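Local atomic coordinates of type III Pentaketide Synthase (Neurospora crassa, PDB entry 3EUO), a protein that probably works as a type III polyketide synthase of the chalcone and stilbene synthase family, a pentaketide-forming acyltransferase that builds polyketide chains. Residues 3-8 with 222-227; 145-150 with 372-377; 206-211 with 334-339. One frame throughout, in Å; residues are numbered along the deposited sequence.

Interaction 1: residues 3-8 with 222-227; sequences LSITGL and AIYDLL
I5 and Y224 form the hydrogen-bonded pair of a short antiparallel match between strands 4-8 and 224-227, with I5 N donating a hydrogen bond to Y224 O (2.7 Å). The carbonyl of I5 is gripped twice in return: I223 N reaches I5 O at 2.8 Å, almost in line with the C=O bond, while Y224 N holds the same oxygen through a weak, longer bond. Two residues thus face one, which is a classic beta bulge. Further along, L226 N bonds to L3 O at 2.8 Å, and a water bridges L3 N and L226 O.

Beside the bulge, an off-staggered chi2 of I223 (99°) brings CD1 within 3.1 Å of T6 O, a tight fit. CG2 of I223 meets L8 CD1 at 3.8 Å, and L8 CD2 comes up at the edge of the Y224 ring. On the S4 and D225 face, S4 CB lies 3.4 Å from D225 OD1 and 3.7 Å from A222 CB.

Second-shell partners set the polar ends: D225 makes a salt bridge with R379, and Y224 OH bonds to L339 O. The strands are neighbours in the large mixed sheet, where 370-378 flanks 224-233. The bulge turns two successive N-H groups, of I223 and Y224, to the one oxygen of I5, so the pairing rests mainly on main-chain bonds, with water bridging at the L3 end.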
loop_
_atom_site.group_PDB
_atom_site.type_symbol
_atom_site.label_atom_id
_atom_site.label_comp_id
_atom_site.label_asym_id
_atom_site.label_seq_id
_atom_site.Cartn_x
_atom_site.Cartn_y
_atom_site.Cartn_z
ATOM N N LEU A 3 1.372 23.973 -2.078
ATOM C CA LEU A 3 1.611 22.816 -1.216
ATOM C C LEU A 3 2.649 23.175 -0.167
ATOM O O LEU A 3 3.747 23.633 -0.511
ATOM C CB LEU A 3 2.097 21.617 -2.040
ATOM C CG LEU A 3 1.171 21.115 -3.145
ATOM C CD1 LEU A 3 1.866 20.080 -4.009
ATOM C CD2 LEU A 3 -0.125 20.553 -2.552
ATOM N N SER A 4 2.306 22.976 1.102
ATOM C CA SER A 4 3.219 23.310 2.185
ATOM C C SER A 4 3.171 22.279 3.304
ATOM O O SER A 4 2.103 21.727 3.612
ATOM C CB SER A 4 2.927 24.709 2.735
ATOM O OG SER A 4 1.681 24.741 3.412
ATOM N N ILE A 5 4.337 22.027 3.896
ATOM C CA ILE A 5 4.451 21.197 5.096
ATOM C C ILE A 5 4.267 22.114 6.297
ATOM O O ILE A 5 5.104 22.976 6.561
ATOM C CB ILE A 5 5.817 20.462 5.157
ATOM C CG1 ILE A 5 5.934 19.444 4.009
ATOM C CG2 ILE A 5 6.008 19.780 6.519
ATOM C CD1 ILE A 5 7.343 18.826 3.834
ATOM N N THR A 6 3.162 21.924 7.013
ATOM C CA THR A 6 2.768 22.843 8.087
ATOM C C THR A 6 3.070 22.305 9.486
ATOM O O THR A 6 2.979 23.033 10.478
ATOM C CB THR A 6 1.293 23.222 7.991
ATOM O OG1 THR A 6 0.505 22.032 7.930
ATOM C CG2 THR A 6 1.034 24.057 6.744
ATOM N N GLY A 7 3.438 21.031 9.562
ATOM C CA GLY A 7 3.895 20.447 10.821
ATOM C C GLY A 7 4.718 19.204 10.569
ATOM O O GLY A 7 4.550 18.545 9.543
ATOM N N LEU A 8 5.618 18.897 11.501
ATOM C CA LEU A 8 6.390 17.658 11.468
ATOM C C LEU A 8 6.454 17.113 12.880
ATOM O O LEU A 8 6.494 17.883 13.849
ATOM C CB LEU A 8 7.820 17.888 10.949
ATOM C CG LEU A 8 8.055 18.526 9.579
ATOM C CD1 LEU A 8 8.190 20.053 9.692
ATOM C CD2 LEU A 8 9.308 17.934 8.934
ATOM N N ALA A 222 4.178 28.115 7.609
ATOM C CA ALA A 222 4.504 26.758 7.200
ATOM C C ALA A 222 5.988 26.563 7.452
ATOM O O ALA A 222 6.719 27.536 7.647
ATOM C CB ALA A 222 4.173 26.537 5.739
ATOM N N ILE A 223 6.429 25.310 7.477
ATOM C CA ILE A 223 7.838 25.011 7.698
ATOM C C ILE A 223 8.563 24.935 6.357
ATOM O O ILE A 223 9.603 25.568 6.170
ATOM C CB ILE A 223 8.045 23.719 8.532
ATOM C CG1 ILE A 223 7.413 23.864 9.914
ATOM C CG2 ILE A 223 9.515 23.444 8.735
ATOM C CD1 ILE A 223 6.087 23.240 10.033
ATOM N N TYR A 224 7.997 24.169 5.425
ATOM C CA TYR A 224 8.538 24.044 4.076
ATOM C C TYR A 224 7.404 24.186 3.082
ATOM O O TYR A 224 6.280 23.773 3.368
ATOM C CB TYR A 224 9.167 22.666 3.848
ATOM C CG TYR A 224 10.308 22.283 4.763
ATOM C CD1 TYR A 224 11.601 22.773 4.546
ATOM C CD2 TYR A 224 10.108 21.398 5.818
ATOM C CE1 TYR A 224 12.660 22.410 5.377
ATOM C CE2 TYR A 224 11.166 21.021 6.655
ATOM C CZ TYR A 224 12.438 21.532 6.423
ATOM O OH TYR A 224 13.480 21.159 7.249
ATOM N N ASP A 225 7.698 24.769 1.924
ATOM C CA ASP A 225 6.813 24.671 0.764
ATOM C C ASP A 225 7.335 23.561 -0.149
ATOM O O ASP A 225 8.541 23.453 -0.370
ATOM C CB ASP A 225 6.770 25.993 0.001
ATOM C CG ASP A 225 6.215 27.131 0.832
ATOM O OD1 ASP A 225 5.098 26.992 1.372
ATOM O OD2 ASP A 225 6.897 28.168 0.943
ATOM N N LEU A 226 6.435 22.722 -0.659
ATOM C CA LEU A 226 6.839 21.643 -1.561
ATOM C C LEU A 226 6.694 22.133 -3.001
ATOM O O LEU A 226 5.588 22.415 -3.451
ATOM C CB LEU A 226 6.009 20.376 -1.308
ATOM C CG LEU A 226 6.214 19.162 -2.222
ATOM C CD1 LEU A 226 7.678 18.729 -2.308
ATOM C CD2 LEU A 226 5.329 18.002 -1.759
ATOM N N LEU A 227 7.815 22.242 -3.713
ATOM C CA LEU A 227 7.812 22.889 -5.029
ATOM C C LEU A 227 7.777 21.917 -6.194
ATOM O O LEU A 227 7.234 22.220 -7.257
ATOM C CB LEU A 227 9.020 23.819 -5.179
ATOM C CG LEU A 227 9.160 24.949 -4.149
ATOM C CD1 LEU A 227 10.406 25.779 -4.446
ATOM C CD2 LEU A 227 7.918 25.826 -4.098
HETATM O O HOH W 1 4.006 24.678 -3.503
HETATM O O HOH W 2 3.607 26.627 -1.473
#

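Interaction 2: residues 145-150 with 372-377; sequences GGLAAL and EMCMLK
L147 and E372 mark the closest backbone approach, where helix 145-150 crosses strand 372-377 at 55° with the axes of the two segments 8.2 Å apart. No hydrogen bond joins the segments, and the contact is made largely by side chains, some of them against backbone atoms. The L147 and E372 side chains pass one another pointing opposite ways, CB against CB at 3.6 Å. Beyond that point the two leucine methyls part company: CD1 of L147 rests 3.7 Å from the backbone O of E372, while its CD2 reaches C374 SG at 3.9 Å. A chi1 of 66° turns the thiol of C374 to the helix, where L150 CD2 approaches the same sulfur at 4.3 Å.

This is a helix packed on a sheet in the core of the thiolase fold. Helix 145-162 starts just after C143, which is seen here oxidised to 3-sulfinoalanine, and strand 370-378 belongs to the C-terminal half of the enzyme.

The chain of E372 bends at chi2 (-77°), folding the carboxylate back over the first turn of the helix, where OE2 lies 3.8 Å from A148 CB. The buried charge is met by R151, one turn further along the helix, in a salt bridge to OE2; that pairing would be expected to favour the ionised acid. L226, on the neighbouring strand 224-233, touches both L150 and C374.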
loop_
_atom_site.group_PDB
_atom_site.type_symbol
_atom_site.label_atom_id
_atom_site.label_comp_id
_atom_site.label_asym_id
_atom_site.label_seq_id
_atom_site.Cartn_x
_atom_site.Cartn_y
_atom_site.Cartn_z
ATOM N N GLY A 145 9.989 5.057 1.151
ATOM C CA GLY A 145 8.568 5.217 1.483
ATOM C C GLY A 145 8.148 6.590 1.960
ATOM O O GLY A 145 7.031 7.044 1.668
ATOM N N GLY A 146 9.036 7.248 2.699
ATOM C CA GLY A 146 8.765 8.575 3.256
ATOM C C GLY A 146 8.555 9.577 2.140
ATOM O O GLY A 146 7.517 10.238 2.071
ATOM N N LEU A 147 9.534 9.676 1.244
ATOM C CA LEU A 147 9.389 10.574 0.099
ATOM C C LEU A 147 8.308 10.122 -0.892
ATOM O O LEU A 147 7.645 10.961 -1.517
ATOM C CB LEU A 147 10.735 10.807 -0.597
ATOM C CG LEU A 147 11.741 11.658 0.191
ATOM C CD1 LEU A 147 12.962 11.982 -0.663
ATOM C CD2 LEU A 147 11.100 12.941 0.757
ATOM N N ALA A 148 8.117 8.810 -1.039
ATOM C CA ALA A 148 7.033 8.311 -1.893
ATOM C C ALA A 148 5.662 8.712 -1.339
ATOM O O ALA A 148 4.769 9.122 -2.095
ATOM C CB ALA A 148 7.118 6.789 -2.082
ATOM N N ALA A 149 5.500 8.595 -0.022
ATOM C CA ALA A 149 4.264 9.008 0.630
ATOM C C ALA A 149 4.042 10.509 0.467
ATOM O O ALA A 149 2.925 10.943 0.196
ATOM C CB ALA A 149 4.279 8.612 2.111
ATOM N N LEU A 150 5.112 11.293 0.615
ATOM C CA LEU A 150 5.017 12.739 0.438
ATOM C C LEU A 150 4.542 13.130 -0.971
ATOM O O LEU A 150 3.680 13.996 -1.114
ATOM C CB LEU A 150 6.354 13.431 0.758
ATOM C CG LEU A 150 6.323 14.963 0.781
ATOM C CD1 LEU A 150 5.447 15.506 1.918
ATOM C CD2 LEU A 150 7.736 15.522 0.860
ATOM N N GLU A 372 13.761 8.706 -5.231
ATOM C CA GLU A 372 12.825 9.785 -4.954
ATOM C C GLU A 372 13.610 11.053 -4.639
ATOM O O GLU A 372 14.548 11.016 -3.846
ATOM C CB GLU A 372 11.939 9.445 -3.747
ATOM C CG GLU A 372 11.046 8.214 -3.918
ATOM C CD GLU A 372 9.798 8.452 -4.779
ATOM O OE1 GLU A 372 9.416 9.614 -5.034
ATOM O OE2 GLU A 372 9.181 7.455 -5.190
ATOM N N MET A 373 13.240 12.157 -5.278
ATOM C CA MET A 373 13.769 13.472 -4.907
ATOM C C MET A 373 12.630 14.467 -4.786
ATOM O O MET A 373 11.623 14.354 -5.483
ATOM C CB MET A 373 14.784 14.001 -5.931
ATOM C CG MET A 373 16.196 13.506 -5.768
ATOM S SD MET A 373 17.446 14.498 -6.669
ATOM C CE MET A 373 18.784 13.322 -6.624
ATOM N N CYS A 374 12.801 15.448 -3.906
ATOM C CA CYS A 374 11.868 16.560 -3.817
ATOM C C CYS A 374 12.626 17.865 -3.615
ATOM O O CYS A 374 13.759 17.872 -3.111
ATOM C CB CYS A 374 10.854 16.335 -2.691
ATOM S SG CYS A 374 11.544 16.333 -1.029
ATOM N N MET A 375 12.007 18.963 -4.035
ATOM C CA MET A 375 12.541 20.286 -3.758
ATOM C C MET A 375 11.622 21.003 -2.780
ATOM O O MET A 375 10.431 21.173 -3.054
ATOM C CB MET A 375 12.673 21.106 -5.045
ATOM C CG MET A 375 13.298 22.493 -4.828
ATOM S SD MET A 375 15.050 22.495 -4.370
ATOM C CE MET A 375 15.765 22.227 -5.991
ATOM N N LEU A 376 12.189 21.420 -1.651
ATOM C CA LEU A 376 11.464 22.175 -0.639
ATOM C C LEU A 376 12.013 23.586 -0.547
ATOM O O LEU A 376 13.214 23.808 -0.735
ATOM C CB LEU A 376 11.573 21.504 0.732
ATOM C CG LEU A 376 11.142 20.039 0.828
ATOM C CD1 LEU A 376 11.587 19.431 2.149
ATOM C CD2 LEU A 376 9.636 19.914 0.659
ATOM N N LYS A 377 11.125 24.533 -0.279
ATOM C CA LYS A 377 11.529 25.887 0.061
ATOM C C LYS A 377 11.325 26.028 1.560
ATOM O O LYS A 377 10.235 25.779 2.077
ATOM C CB LYS A 377 10.717 26.930 -0.724
ATOM C CG LYS A 377 11.170 28.378 -0.509
ATOM C CD LYS A 377 10.417 29.338 -1.423
ATOM C CE LYS A 377 10.895 30.781 -1.245
ATOM N NZ LYS A 377 10.250 31.438 -0.075
#

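Interaction 3: residues 206-211 with 334-339; sequences SAVILS and TIFSVL
F336 leans from helix 334-339 onto strand 206-211, and its side chain meets the strand in steps from root to tip. Its CB lies against S206, 3.4 Å from OG and 3.6 Å from CB. The first torsion, with CG anti to the carbonyl carbon (chi1 -63°), carries the ring on toward V208, whose side chain crosses that of F336 at about a right angle. CG is 3.8 Å from V208 CG1, and this methyl stands over one face of the ring, 4.0 Å from the centroid and 18° off the normal, a CH-pi contact. Along the near rim CD2 has S206 O in its plane at the edge, 3.9 Å away, while S206 OG comes in obliquely. At the tip, CZ meets the other valine methyl, V208 CG2, at 4.1 Å.

In the thiolase fold of chalcone synthase relatives, the central helices are packed between sheets; here helix 334-342, from the C-terminal half, lies over strand 204-211 of the N-terminal half, the segment axes 7.1 Å apart. V171 on the adjacent strand 168-175 also touches the F336 side chain. An alanine here is likely to open a gap above V208, taking away the ring face that CG1 packs against while sparing only the contact of CB with S206.

Polar groups beside the ring have partners of their own. S206 OG is hydrogen-bonded to A333 O, so the serine ties the strand to the residue just before the helix, and S337 OG bonds to the hydroxyl of Y12.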
loop_
_atom_site.group_PDB
_atom_site.type_symbol
_atom_site.label_atom_id
_atom_site.label_comp_id
_atom_site.label_asym_id
_atom_site.label_seq_id
_atom_site.Cartn_x
_atom_site.Cartn_y
_atom_site.Cartn_z
ATOM N N SER A 206 7.647 8.781 12.054
ATOM C CA SER A 206 7.729 10.198 11.754
ATOM C C SER A 206 6.558 10.585 10.878
ATOM O O SER A 206 6.041 9.763 10.126
ATOM C CB SER A 206 9.040 10.528 11.056
ATOM O OG SER A 206 9.169 9.793 9.858
ATOM N N ALA A 207 6.139 11.841 10.986
ATOM C CA ALA A 207 4.969 12.312 10.256
ATOM C C ALA A 207 5.115 13.765 9.854
ATOM O O ALA A 207 5.822 14.533 10.510
ATOM C CB ALA A 207 3.708 12.120 11.098
ATOM N N VAL A 208 4.469 14.120 8.746
ATOM C CA VAL A 208 4.294 15.514 8.364
ATOM C C VAL A 208 2.832 15.763 8.011
ATOM O O VAL A 208 2.091 14.836 7.671
ATOM C CB VAL A 208 5.214 15.967 7.185
ATOM C CG1 VAL A 208 6.695 15.732 7.522
ATOM C CG2 VAL A 208 4.834 15.277 5.873
ATOM N N ILE A 209 2.419 17.022 8.119
ATOM C CA ILE A 209 1.149 17.451 7.565
ATOM C C ILE A 209 1.439 18.181 6.267
ATOM O O ILE A 209 2.226 19.133 6.257
ATOM C CB ILE A 209 0.391 18.407 8.513
ATOM C CG1 ILE A 209 0.143 17.729 9.874
ATOM C CG2 ILE A 209 -0.890 18.891 7.833
ATOM C CD1 ILE A 209 -0.689 16.429 9.794
ATOM N N LEU A 210 0.850 17.701 5.173
ATOM C CA LEU A 210 0.915 18.416 3.897
ATOM C C LEU A 210 -0.434 19.054 3.622
ATOM O O LEU A 210 -1.458 18.360 3.568
ATOM C CB LEU A 210 1.298 17.493 2.737
ATOM C CG LEU A 210 1.656 18.192 1.414
ATOM C CD1 LEU A 210 2.968 18.994 1.530
ATOM C CD2 LEU A 210 1.756 17.185 0.274
ATOM N N SER A 211 -0.426 20.374 3.456
ATOM C CA SER A 211 -1.638 21.136 3.170
ATOM C C SER A 211 -1.621 21.665 1.743
ATOM O O SER A 211 -0.551 21.976 1.211
ATOM C CB SER A 211 -1.747 22.318 4.143
ATOM O OG SER A 211 -2.865 23.135 3.818
ATOM N N THR A 334 12.992 7.656 8.340
ATOM C CA THR A 334 14.171 8.482 8.589
ATOM C C THR A 334 14.094 9.853 7.926
ATOM O O THR A 334 14.551 10.845 8.503
ATOM C CB THR A 334 15.478 7.798 8.140
ATOM O OG1 THR A 334 15.481 6.437 8.577
ATOM C CG2 THR A 334 16.687 8.514 8.738
ATOM N N ILE A 335 13.533 9.909 6.723
ATOM C CA ILE A 335 13.573 11.154 5.955
ATOM C C ILE A 335 12.829 12.299 6.640
ATOM O O ILE A 335 13.329 13.427 6.650
ATOM C CB ILE A 335 13.175 10.991 4.451
ATOM C CG1 ILE A 335 13.518 12.254 3.642
ATOM C CG2 ILE A 335 11.697 10.642 4.293
ATOM C CD1 ILE A 335 14.976 12.701 3.745
ATOM N N PHE A 336 11.659 12.022 7.224
ATOM C CA PHE A 336 10.933 13.090 7.927
ATOM C C PHE A 336 11.669 13.482 9.206
ATOM O O PHE A 336 11.608 14.639 9.637
ATOM C CB PHE A 336 9.471 12.713 8.231
ATOM C CG PHE A 336 8.610 12.466 7.000
ATOM C CD1 PHE A 336 8.943 12.993 5.758
ATOM C CD2 PHE A 336 7.428 11.726 7.118
ATOM C CE1 PHE A 336 8.139 12.759 4.634
ATOM C CE2 PHE A 336 6.616 11.494 6.012
ATOM C CZ PHE A 336 6.969 12.010 4.766
ATOM N N SER A 337 12.367 12.516 9.801
ATOM C CA SER A 337 13.218 12.762 10.958
ATOM C C SER A 337 14.354 13.720 10.595
ATOM O O SER A 337 14.641 14.656 11.346
ATOM C CB SER A 337 13.769 11.444 11.509
ATOM O OG SER A 337 14.494 11.660 12.700
ATOM N N VAL A 338 14.976 13.482 9.439
ATOM C CA VAL A 338 15.971 14.402 8.865
ATOM C C VAL A 338 15.399 15.818 8.628
ATOM O O VAL A 338 15.992 16.812 9.063
ATOM C CB VAL A 338 16.598 13.815 7.574
ATOM C CG1 VAL A 338 17.502 14.835 6.879
ATOM C CG2 VAL A 338 17.376 12.527 7.894
ATOM N N LEU A 339 14.242 15.908 7.971
ATOM C CA LEU A 339 13.610 17.211 7.724
ATOM C C LEU A 339 13.210 17.961 9.003
ATOM O O LEU A 339 13.306 19.204 9.063
ATOM C CB LEU A 339 12.411 17.073 6.785
ATOM C CG LEU A 339 12.751 16.751 5.331
ATOM C CD1 LEU A 339 11.481 16.343 4.621
ATOM C CD2 LEU A 339 13.399 17.950 4.636
#

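The three contacts cluster, with centres 9 to 11 Å apart. Interaction 1 joins neighbouring strands 4-11 and 224-233, the seam between the N-terminal and C-terminal halves of the beta structure; interaction 2 extends it through strand 370-378, and interaction 3 through strand 204-211. Helices 145-162 and 334-342 touch as well, F336 CZ lying 3.3 Å from G146 O. Along the chain the segments run 3-8, 145-150, 206-211, 222-227, 334-339, 372-377: interaction 1 crosses both others, whereas both segments of interaction 3 fall between those of interaction 2. Distant parts of the sequence are thereby interleaved into one core, as in other thiolase-like enzymes.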